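Local coordinates for mandelate racemase/muconate lactonizing enzyme/Enolase superfamily (Rhodobacter sphaeroides, PDB 2HZG), which belongs to the mandelate racemase/muconate lactonizing enzyme branch of the enolase superfamily and carries a bound sodium ion in its C-terminal barrel domain, at residues 32-36 with 109-113; 119-123 with 356-362; 183-187 with 217-223. One frame throughout, in Å; residues are numbered along the deposited sequence.

Contact 1 of 3, residues 32-36 with 109-113; sequences RVAAG and ALWDL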
ATOM      1  N   ARG A  32      -9.532 -20.813  -1.898  1.00 15.46           N
ATOM      2  CA  ARG A  32     -10.770 -21.587  -1.901  1.00 16.10           C
ATOM      3  C   ARG A  32     -11.483 -21.343  -0.589  1.00 16.46           C
ATOM      4  O   ARG A  32     -10.952 -21.668   0.476  1.00 17.17           O
ATOM      5  CB  ARG A  32     -10.493 -23.093  -2.078  1.00 16.54           C
ATOM      6  CG  ARG A  32     -11.780 -23.938  -2.193  1.00 16.83           C
ATOM      7  CD  ARG A  32     -11.513 -25.441  -2.236  1.00 19.44           C
ATOM      8  NE  ARG A  32     -10.764 -25.903  -1.073  1.00 20.10           N
ATOM      9  CZ  ARG A  32      -9.935 -26.945  -1.065  1.00 21.29           C
ATOM     10  NH1 ARG A  32      -9.747 -27.671  -2.175  1.00 21.92           N
ATOM     11  NH2 ARG A  32      -9.289 -27.260   0.057  1.00 20.04           N
ATOM     12  N   VAL A  33     -12.679 -20.773  -0.664  1.00 16.01           N
ATOM     13  CA  VAL A  33     -13.490 -20.534   0.521  1.00 16.76           C
ATOM     14  C   VAL A  33     -14.584 -21.614   0.572  1.00 17.01           C
ATOM     15  O   VAL A  33     -15.183 -21.940  -0.467  1.00 17.57           O
ATOM     16  CB  VAL A  33     -14.116 -19.117   0.506  1.00 16.82           C
ATOM     17  CG1 VAL A  33     -15.004 -18.893   1.741  1.00 16.96           C
ATOM     18  CG2 VAL A  33     -13.018 -18.029   0.428  1.00 15.88           C
ATOM     19  N   ALA A  34     -14.810 -22.176   1.759  1.00 16.75           N
ATOM     20  CA  ALA A  34     -15.899 -23.131   1.982  1.00 17.90           C
ATOM     21  C   ALA A  34     -16.864 -22.575   3.021  1.00 18.61           C
ATOM     22  O   ALA A  34     -16.444 -22.123   4.090  1.00 18.19           O
ATOM     23  CB  ALA A  34     -15.356 -24.511   2.443  1.00 17.14           C
ATOM     24  N   ALA A  35     -18.153 -22.633   2.713  1.00 20.21           N
ATOM     25  CA  ALA A  35     -19.184 -22.266   3.673  1.00 21.76           C
ATOM     26  C   ALA A  35     -20.255 -23.345   3.603  1.00 22.92           C
ATOM     27  O   ALA A  35     -21.031 -23.392   2.649  1.00 23.20           O
ATOM     28  CB  ALA A  35     -19.771 -20.891   3.354  1.00 21.71           C
ATOM     29  N   GLY A  36     -20.264 -24.227   4.596  1.00 24.10           N
ATOM     30  CA  GLY A  36     -21.262 -25.307   4.667  1.00 25.80           C
ATOM     31  C   GLY A  36     -21.294 -26.154   3.411  1.00 26.39           C
ATOM     32  O   GLY A  36     -22.351 -26.344   2.824  1.00 26.74           O
ATOM     33  N   ALA A 109     -13.790 -14.845  -4.284  1.00 13.31           N
ATOM     34  CA  ALA A 109     -14.213 -16.226  -3.976  1.00 13.70           C
ATOM     35  C   ALA A 109     -15.584 -16.258  -3.306  1.00 14.21           C
ATOM     36  O   ALA A 109     -16.331 -17.220  -3.473  1.00 14.94           O
ATOM     37  CB  ALA A 109     -13.167 -16.947  -3.087  1.00 13.05           C
ATOM     38  N   LEU A 110     -15.910 -15.202  -2.554  1.00 13.95           N
ATOM     39  CA  LEU A 110     -17.239 -15.041  -1.956  1.00 14.11           C
ATOM     40  C   LEU A 110     -18.334 -14.815  -2.992  1.00 13.84           C
ATOM     41  O   LEU A 110     -19.414 -15.413  -2.894  1.00 14.40           O
ATOM     42  CB  LEU A 110     -17.253 -13.908  -0.904  1.00 14.07           C
ATOM     43  CG  LEU A 110     -16.277 -14.067   0.260  1.00 14.79           C
ATOM     44  CD1 LEU A 110     -16.545 -12.974   1.302  1.00 15.42           C
ATOM     45  CD2 LEU A 110     -16.422 -15.470   0.847  1.00 14.70           C
ATOM     46  N   TRP A 111     -18.060 -13.971  -3.982  1.00 13.64           N
ATOM     47  CA  TRP A 111     -18.951 -13.819  -5.120  1.00 14.44           C
ATOM     48  C   TRP A 111     -19.133 -15.116  -5.904  1.00 14.81           C
ATOM     49  O   TRP A 111     -20.254 -15.445  -6.284  1.00 14.71           O
ATOM     50  CB  TRP A 111     -18.459 -12.728  -6.054  1.00 14.52           C
ATOM     51  CG  TRP A 111     -18.540 -11.358  -5.423  1.00 15.31           C
ATOM     52  CD1 TRP A 111     -17.512 -10.642  -4.911  1.00 13.52           C
ATOM     53  CD2 TRP A 111     -19.717 -10.573  -5.238  1.00 15.59           C
ATOM     54  NE1 TRP A 111     -17.970  -9.437  -4.432  1.00 15.23           N
ATOM     55  CE2 TRP A 111     -19.324  -9.377  -4.605  1.00 15.78           C
ATOM     56  CE3 TRP A 111     -21.081 -10.765  -5.548  1.00 16.03           C
ATOM     57  CZ2 TRP A 111     -20.234  -8.370  -4.274  1.00 15.93           C
ATOM     58  CZ3 TRP A 111     -21.980  -9.774  -5.216  1.00 15.31           C
ATOM     59  CH2 TRP A 111     -21.558  -8.583  -4.595  1.00 16.02           C
ATOM     60  N   ASP A 112     -18.026 -15.828  -6.135  1.00 14.68           N
ATOM     61  CA  ASP A 112     -18.058 -17.136  -6.773  1.00 15.20           C
ATOM     62  C   ASP A 112     -18.925 -18.124  -5.965  1.00 15.63           C
ATOM     63  O   ASP A 112     -19.819 -18.766  -6.528  1.00 15.36           O
ATOM     64  CB  ASP A 112     -16.630 -17.669  -6.973  1.00 14.24           C
ATOM     65  CG  ASP A 112     -16.582 -18.883  -7.918  1.00 15.18           C
ATOM     66  OD1 ASP A 112     -17.288 -18.871  -8.959  1.00 13.39           O
ATOM     67  OD2 ASP A 112     -15.839 -19.843  -7.622  1.00 16.13           O
ATOM     68  N   LEU A 113     -18.672 -18.215  -4.652  1.00 16.40           N
ATOM     69  CA  LEU A 113     -19.413 -19.109  -3.753  1.00 16.84           C
ATOM     70  C   LEU A 113     -20.910 -18.769  -3.764  1.00 17.39           C
ATOM     71  O   LEU A 113     -21.744 -19.628  -3.997  1.00 17.72           O
ATOM     72  CB  LEU A 113     -18.861 -19.022  -2.314  1.00 16.69           C
ATOM     73  CG  LEU A 113     -19.275 -20.046  -1.234  1.00 16.79           C
ATOM     74  CD1 LEU A 113     -18.272 -20.027  -0.069  1.00 16.59           C
ATOM     75  CD2 LEU A 113     -20.708 -19.858  -0.722  1.00 15.37           C
TER
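V33 spreads its two methyl groups over three residues of the facing helix. CG2 meets CB of A109 at 3.7 Å. CG1 turns to the two leucines and lies 3.8 Å from CD2 of L110. The valine holds CG1 anti to the backbone N (chi1 178°), beside its own carbonyl carbon. This sets CG1 along the strand direction, beside both leucines, while CG2 faces A109. L113 has CG anti to its backbone N as well (chi1 -168°), and its CD1 branch does all the touching. CD1 of L113 sits 3.9 Å from CG1 of V33, the two side chains crossing at about a right angle. The same methyl lies 3.8 Å from CB of A35. It also rests against the backbone between them, 3.7 Å from O of V33.

Strand 27-35 is the middle strand of the three-stranded antiparallel sheet in the N-terminal domain. Helix 99-118 packs on that sheet, an alpha + beta layering known from enolase-type N-terminal domains. The two short segments cross at -47°, with axes 8.5 Å apart. V33 and A35 alternate with R32 and A34, whose CB atoms point away from the helix. R32 forms a salt bridge with D9 of the neighbouring strand 5-14. L110 and L113 both also reach L76. D112, on another side of the helix, accepts a hydrogen bond at OD2 from the backbone N of W41.

Contact 2 of 3, residues 119-123 with 356-362; sequences SAPAW and APEAPGL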
ATOM      1  N   SER A 119     -26.965 -20.359  -8.239  1.00 27.94           N
ATOM      2  CA  SER A 119     -26.983 -20.534  -9.703  1.00 27.75           C
ATOM      3  C   SER A 119     -27.122 -19.181 -10.435  1.00 26.96           C
ATOM      4  O   SER A 119     -27.953 -19.040 -11.340  1.00 26.81           O
ATOM      5  CB  SER A 119     -28.116 -21.486 -10.148  1.00 28.45           C
ATOM      6  OG  SER A 119     -27.804 -22.841  -9.899  1.00 30.83           O
ATOM      7  N   ALA A 120     -26.343 -18.182 -10.010  1.00 25.06           N
ATOM      8  CA  ALA A 120     -26.384 -16.869 -10.648  1.00 23.31           C
ATOM      9  C   ALA A 120     -24.959 -16.405 -10.923  1.00 21.96           C
ATOM     10  O   ALA A 120     -24.080 -16.618 -10.085  1.00 20.62           O
ATOM     11  CB  ALA A 120     -27.136 -15.827  -9.771  1.00 22.75           C
ATOM     12  N   PRO A 121     -24.735 -15.761 -12.088  1.00 20.55           N
ATOM     13  CA  PRO A 121     -23.415 -15.189 -12.349  1.00 20.05           C
ATOM     14  C   PRO A 121     -23.129 -14.045 -11.382  1.00 19.11           C
ATOM     15  O   PRO A 121     -24.043 -13.348 -10.932  1.00 18.02           O
ATOM     16  CB  PRO A 121     -23.502 -14.687 -13.795  1.00 20.16           C
ATOM     17  CG  PRO A 121     -24.927 -14.580 -14.120  1.00 20.70           C
ATOM     18  CD  PRO A 121     -25.681 -15.527 -13.194  1.00 21.60           C
ATOM     19  N   ALA A 122     -21.854 -13.874 -11.064  1.00 18.97           N
ATOM     20  CA  ALA A 122     -21.410 -12.855 -10.141  1.00 17.95           C
ATOM     21  C   ALA A 122     -21.875 -11.476 -10.588  1.00 17.76           C
ATOM     22  O   ALA A 122     -22.294 -10.679  -9.752  1.00 17.01           O
ATOM     23  CB  ALA A 122     -19.872 -12.908  -9.975  1.00 17.91           C
ATOM     24  N   TRP A 123     -21.840 -11.204 -11.897  1.00 17.83           N
ATOM     25  CA  TRP A 123     -22.283  -9.884 -12.411  1.00 18.44           C
ATOM     26  C   TRP A 123     -23.752  -9.600 -12.119  1.00 18.86           C
ATOM     27  O   TRP A 123     -24.128  -8.446 -11.962  1.00 18.37           O
ATOM     28  CB  TRP A 123     -22.039  -9.688 -13.908  1.00 18.50           C
ATOM     29  CG  TRP A 123     -22.573 -10.789 -14.816  1.00 19.50           C
ATOM     30  CD1 TRP A 123     -21.863 -11.858 -15.311  1.00 19.33           C
ATOM     31  CD2 TRP A 123     -23.906 -10.910 -15.361  1.00 20.23           C
ATOM     32  NE1 TRP A 123     -22.673 -12.632 -16.118  1.00 19.95           N
ATOM     33  CE2 TRP A 123     -23.926 -12.074 -16.165  1.00 20.14           C
ATOM     34  CE3 TRP A 123     -25.081 -10.142 -15.255  1.00 19.19           C
ATOM     35  CZ2 TRP A 123     -25.080 -12.497 -16.848  1.00 19.98           C
ATOM     36  CZ3 TRP A 123     -26.225 -10.576 -15.907  1.00 18.27           C
ATOM     37  CH2 TRP A 123     -26.213 -11.737 -16.706  1.00 19.41           C
ATOM     38  N   ALA A 356     -17.971 -11.640 -19.341  1.00 15.85           N
ATOM     39  CA  ALA A 356     -18.115 -12.195 -18.010  1.00 15.64           C
ATOM     40  C   ALA A 356     -19.095 -13.367 -18.147  1.00 16.39           C
ATOM     41  O   ALA A 356     -20.226 -13.183 -18.645  1.00 17.25           O
ATOM     42  CB  ALA A 356     -18.643 -11.137 -17.049  1.00 15.06           C
ATOM     43  N   PRO A 357     -18.651 -14.581 -17.777  1.00 17.16           N
ATOM     44  CA  PRO A 357     -19.459 -15.777 -18.034  1.00 17.87           C
ATOM     45  C   PRO A 357     -20.917 -15.682 -17.580  1.00 19.38           C
ATOM     46  O   PRO A 357     -21.234 -15.137 -16.515  1.00 18.44           O
ATOM     47  CB  PRO A 357     -18.706 -16.869 -17.267  1.00 17.58           C
ATOM     48  CG  PRO A 357     -17.271 -16.413 -17.354  1.00 16.48           C
ATOM     49  CD  PRO A 357     -17.351 -14.933 -17.170  1.00 16.48           C
ATOM     50  N   GLU A 358     -21.797 -16.221 -18.410  1.00 21.00           N
ATOM     51  CA  GLU A 358     -23.207 -16.309 -18.056  1.00 23.12           C
ATOM     52  C   GLU A 358     -23.425 -17.373 -16.955  1.00 23.50           C
ATOM     53  O   GLU A 358     -24.355 -17.281 -16.137  1.00 25.18           O
ATOM     54  CB  GLU A 358     -24.081 -16.435 -19.329  1.00 24.02           C
ATOM     55  CG  GLU A 358     -24.719 -15.059 -19.726  1.00 28.67           C
ATOM     56  CD  GLU A 358     -24.615 -14.665 -21.207  1.00 35.15           C
ATOM     57  OE1 GLU A 358     -24.950 -13.499 -21.535  1.00 37.45           O
ATOM     58  OE2 GLU A 358     -24.209 -15.490 -22.058  1.00 38.86           O
ATOM     59  N   ALA A 359     -22.496 -18.313 -16.855  1.00 22.80           N
ATOM     60  CA  ALA A 359     -22.524 -19.354 -15.843  1.00 21.21           C
ATOM     61  C   ALA A 359     -22.389 -18.822 -14.379  1.00 20.41           C
ATOM     62  O   ALA A 359     -21.977 -17.672 -14.164  1.00 19.62           O
ATOM     63  CB  ALA A 359     -21.448 -20.359 -16.153  1.00 21.37           C
ATOM     64  N   PRO A 360     -22.767 -19.654 -13.383  1.00 19.31           N
ATOM     65  CA  PRO A 360     -22.819 -19.243 -11.963  1.00 18.60           C
ATOM     66  C   PRO A 360     -21.482 -18.804 -11.360  1.00 17.80           C
ATOM     67  O   PRO A 360     -20.431 -19.365 -11.697  1.00 17.09           O
ATOM     68  CB  PRO A 360     -23.308 -20.514 -11.245  1.00 18.28           C
ATOM     69  CG  PRO A 360     -24.092 -21.258 -12.303  1.00 19.12           C
ATOM     70  CD  PRO A 360     -23.233 -21.051 -13.540  1.00 19.36           C
ATOM     71  N   GLY A 361     -21.544 -17.842 -10.434  1.00 17.19           N
ATOM     72  CA  GLY A 361     -20.348 -17.273  -9.823  1.00 16.32           C
ATOM     73  C   GLY A 361     -19.443 -16.657 -10.875  1.00 15.39           C
ATOM     74  O   GLY A 361     -19.897 -15.943 -11.765  1.00 15.59           O
ATOM     75  N   LEU A 362     -18.157 -16.967 -10.787  1.00 14.95           N
ATOM     76  CA  LEU A 362     -17.187 -16.530 -11.785  1.00 14.42           C
ATOM     77  C   LEU A 362     -17.243 -17.379 -13.061  1.00 14.60           C
ATOM     78  O   LEU A 362     -16.562 -17.072 -14.040  1.00 14.43           O
ATOM     79  CB  LEU A 362     -15.767 -16.498 -11.178  1.00 14.09           C
ATOM     80  CG  LEU A 362     -15.594 -15.461 -10.040  1.00 14.85           C
ATOM     81  CD1 LEU A 362     -14.201 -15.511  -9.375  1.00 15.04           C
ATOM     82  CD2 LEU A 362     -15.889 -14.034 -10.532  1.00 13.03           C
TER
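A120 and A122 are tied to G361 by a pair of backbone hydrogen bonds around P121. N of G361 gives its hydrogen to O of A120 at 2.8 Å. N of A122 in turn donates to O of G361 at 2.9 Å. Both bonds are nearly straight. Together they make a single beta bridge between P121 and G361. CA of P360 adds a CA-H...O contact to O of A120, 3.5 Å away.

The bridge is probably near the junction of the two domains of this enolase-superfamily fold, the N-terminal domain and the barrel. S119 ends helix 99-118 in a Schellman motif with positive phi. P121 then takes the N-cap position of the short helix 122-125. The bond from A122 to G361 therefore satisfies a first-turn amide, which has no acceptor inside the helix itself. The other segment is in the loop between helices 336-340 and 368-374, beyond the last barrel strand. It also packs on helix 309-316, and its G361 has positive phi.

W123 adds a side-chain bond. Its NE1 donates to O of P357 at 2.9 Å, with a more bent N-H...O angle of 146°. The acceptor lies close to the indole plane, at the ring edge. Chi1 of 52° places CG between the backbone N and the carbonyl carbon, with NE1 facing the loop. CG of P121 lies over one face of the indole, offset toward its rim. CD1 of W123 touches CB of A356, and CZ2 lies 3.9 Å from CG of E358. Farther out, S131 OG is hydrogen-bonded to O of A356, and S313 OG to O of L362.

Contact 3 of 3, residues 183-187 with 217-223; sequences IMAAR and TLDAAGV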
ATOM      1  N   ILE A 183       8.087   0.456 -30.939  1.00 17.27           N
ATOM      2  CA  ILE A 183       6.701   0.864 -31.141  1.00 17.40           C
ATOM      3  C   ILE A 183       6.328   0.799 -32.620  1.00 18.10           C
ATOM      4  O   ILE A 183       5.239   0.346 -32.978  1.00 16.81           O
ATOM      5  CB  ILE A 183       6.459   2.278 -30.514  1.00 17.20           C
ATOM      6  CG1 ILE A 183       6.551   2.191 -28.968  1.00 17.82           C
ATOM      7  CG2 ILE A 183       5.118   2.856 -30.926  1.00 16.54           C
ATOM      8  CD1 ILE A 183       6.741   3.552 -28.252  1.00 18.62           C
ATOM      9  N   MET A 184       7.247   1.251 -33.474  1.00 18.72           N
ATOM     10  CA  MET A 184       7.056   1.165 -34.929  1.00 19.92           C
ATOM     11  C   MET A 184       6.990  -0.277 -35.419  1.00 19.08           C
ATOM     12  O   MET A 184       6.195  -0.591 -36.300  1.00 20.00           O
ATOM     13  CB  MET A 184       8.154   1.933 -35.655  1.00 20.45           C
ATOM     14  CG  MET A 184       8.070   3.451 -35.467  1.00 25.29           C
ATOM     15  SD  MET A 184       6.452   4.110 -35.928  1.00 36.84           S
ATOM     16  CE  MET A 184       6.364   5.501 -34.797  1.00 35.40           C
ATOM     17  N   ALA A 185       7.807  -1.145 -34.832  1.00 19.06           N
ATOM     18  CA  ALA A 185       7.780  -2.587 -35.131  1.00 19.29           C
ATOM     19  C   ALA A 185       6.441  -3.226 -34.715  1.00 19.64           C
ATOM     20  O   ALA A 185       5.866  -4.003 -35.474  1.00 19.67           O
ATOM     21  CB  ALA A 185       8.962  -3.298 -34.486  1.00 18.86           C
ATOM     22  N   ALA A 186       5.923  -2.849 -33.541  1.00 19.04           N
ATOM     23  CA  ALA A 186       4.555  -3.234 -33.136  1.00 18.84           C
ATOM     24  C   ALA A 186       3.505  -2.807 -34.171  1.00 18.85           C
ATOM     25  O   ALA A 186       2.661  -3.613 -34.594  1.00 18.06           O
ATOM     26  CB  ALA A 186       4.217  -2.663 -31.747  1.00 18.27           C
ATOM     27  N   ARG A 187       3.556  -1.541 -34.589  1.00 19.29           N
ATOM     28  CA  ARG A 187       2.655  -1.051 -35.620  1.00 20.11           C
ATOM     29  C   ARG A 187       2.854  -1.823 -36.941  1.00 20.92           C
ATOM     30  O   ARG A 187       1.877  -2.175 -37.606  1.00 20.52           O
ATOM     31  CB  ARG A 187       2.830   0.463 -35.830  1.00 20.29           C
ATOM     32  CG  ARG A 187       1.978   1.092 -36.958  1.00 19.63           C
ATOM     33  CD  ARG A 187       0.488   0.728 -36.906  1.00 20.35           C
ATOM     34  NE  ARG A 187      -0.228   1.435 -35.855  1.00 21.15           N
ATOM     35  CZ  ARG A 187      -1.471   1.161 -35.464  1.00 22.86           C
ATOM     36  NH1 ARG A 187      -2.161   0.165 -36.030  1.00 23.45           N
ATOM     37  NH2 ARG A 187      -2.032   1.880 -34.498  1.00 20.83           N
ATOM     38  N   THR A 217       6.495   9.867 -31.063  1.00 20.48           N
ATOM     39  CA  THR A 217       6.630   8.504 -31.552  1.00 21.53           C
ATOM     40  C   THR A 217       5.308   7.749 -31.385  1.00 21.02           C
ATOM     41  O   THR A 217       4.848   7.082 -32.304  1.00 20.93           O
ATOM     42  CB  THR A 217       7.705   7.750 -30.765  1.00 21.97           C
ATOM     43  OG1 THR A 217       8.946   8.473 -30.841  1.00 25.70           O
ATOM     44  CG2 THR A 217       7.883   6.341 -31.309  1.00 22.77           C
ATOM     45  N   LEU A 218       4.716   7.850 -30.202  1.00 20.02           N
ATOM     46  CA  LEU A 218       3.428   7.198 -29.932  1.00 19.72           C
ATOM     47  C   LEU A 218       2.355   7.706 -30.903  1.00 19.77           C
ATOM     48  O   LEU A 218       1.567   6.920 -31.434  1.00 19.45           O
ATOM     49  CB  LEU A 218       2.995   7.428 -28.483  1.00 18.11           C
ATOM     50  CG  LEU A 218       3.845   6.757 -27.398  1.00 18.43           C
ATOM     51  CD1 LEU A 218       3.666   7.464 -26.039  1.00 13.70           C
ATOM     52  CD2 LEU A 218       3.541   5.244 -27.281  1.00 15.02           C
ATOM     53  N   ASP A 219       2.327   9.013 -31.146  1.00 20.08           N
ATOM     54  CA  ASP A 219       1.334   9.577 -32.067  1.00 20.66           C
ATOM     55  C   ASP A 219       1.614   9.158 -33.522  1.00 20.47           C
ATOM     56  O   ASP A 219       0.684   8.863 -34.261  1.00 20.53           O
ATOM     57  CB  ASP A 219       1.218  11.101 -31.933  1.00 20.82           C
ATOM     58  CG  ASP A 219       0.317  11.537 -30.757  1.00 23.30           C
ATOM     59  OD1 ASP A 219      -0.322  10.671 -30.090  1.00 23.09           O
ATOM     60  OD2 ASP A 219       0.260  12.765 -30.490  1.00 24.63           O
ATOM     61  N   ALA A 220       2.891   9.090 -33.904  1.00 20.57           N
ATOM     62  CA  ALA A 220       3.268   8.662 -35.262  1.00 20.58           C
ATOM     63  C   ALA A 220       2.824   7.207 -35.528  1.00 20.96           C
ATOM     64  O   ALA A 220       2.429   6.866 -36.644  1.00 21.45           O
ATOM     65  CB  ALA A 220       4.785   8.838 -35.491  1.00 20.17           C
ATOM     66  N   ALA A 221       2.883   6.365 -34.495  1.00 20.14           N
ATOM     67  CA  ALA A 221       2.424   4.974 -34.578  1.00 19.37           C
ATOM     68  C   ALA A 221       0.917   4.823 -34.366  1.00 18.95           C
ATOM     69  O   ALA A 221       0.393   3.712 -34.398  1.00 19.26           O
ATOM     70  CB  ALA A 221       3.195   4.104 -33.589  1.00 19.66           C
ATOM     71  N   GLY A 222       0.231   5.937 -34.126  1.00 18.36           N
ATOM     72  CA  GLY A 222      -1.224   5.958 -33.951  1.00 18.15           C
ATOM     73  C   GLY A 222      -1.672   5.215 -32.698  1.00 18.21           C
ATOM     74  O   GLY A 222      -2.748   4.613 -32.678  1.00 18.20           O
ATOM     75  N   VAL A 223      -0.844   5.261 -31.658  1.00 17.32           N
ATOM     76  CA  VAL A 223      -1.134   4.578 -30.388  1.00 16.58           C
ATOM     77  C   VAL A 223      -2.348   5.185 -29.660  1.00 16.92           C
ATOM     78  O   VAL A 223      -2.478   6.416 -29.514  1.00 16.55           O
ATOM     79  CB  VAL A 223       0.126   4.514 -29.487  1.00 16.42           C
ATOM     80  CG1 VAL A 223      -0.181   3.867 -28.119  1.00 14.07           C
ATOM     81  CG2 VAL A 223       1.242   3.736 -30.191  1.00 15.01           C
TER
HETATM   82  O   HOH W   1      -4.207   2.442 -32.412  1.00 27.56           O
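The guanidinium of R187 meets A221 by its edge. O of A221 lies in the guanidinium plane and is gripped side-on by two nitrogens. NE donates to it at 2.8 Å and NH2 at 3.0 Å. The bond from NE is the straighter, with an N-H...O angle of 156° against 137° from NH2. NH2 lies in the carbonyl plane of A221, while NE is tilted from it. A water also sits at the guanidinium edge. It donates to O of G222 at 2.6 Å and accepts a weak bond from NH2. The arginine chain leaves with CG anti to the backbone N, then bends at both chi2 and chi3. This folds NE back to the A221 carbonyl.

Beside this polar patch the contact is apolar. CG2 of I183 packs on CB of A221 at 3.5 Å. Its other branch reaches with CD1 to CD2 of L218, and the two side chains cross obliquely. M184 bends at chi2 and chi3 and brings CE 3.3 Å from O of T217. That methyl also touches CB of A220 and CB of A221.

Helices 176-190 and 215-220 are neighbours on the outside of the beta/alpha barrel, with strand 195-199 between them in the chain. L218 and V223 also touch V198 of that strand. The second helix ends in a Schellman motif, with G222 at positive phi.

NH1 of R187 bonds to the carbonyls of G191 and G194, so the guanidinium ties the end of helix 215-220 to the loop between helix 176-190 and strand 195-199. A positive group at the C-terminal end of helix 215-220 would probably interact favourably with the helix dipole.

In the fold
Contacts 1 and 2 lie on the same side of the chain's centre, with their own centres about 13 Å apart. They touch directly: D112 OD1 of contact 1 probably accepts a hydrogen bond from L362 N of contact 2, at 2.8 Å. W111 also packs on A122. Helix 99-118 thus has the sheet of its own domain at contact 1 and the loop 356-362 at contact 2. Contact 3 is on the far side of the chain's centre, about 44 Å from contact 1 and about 38 Å from contact 2 between centres. The I183 side chain of contact 3 is about 12 Å from a bound sodium ion. D199, E227 and E254 form a sodium site.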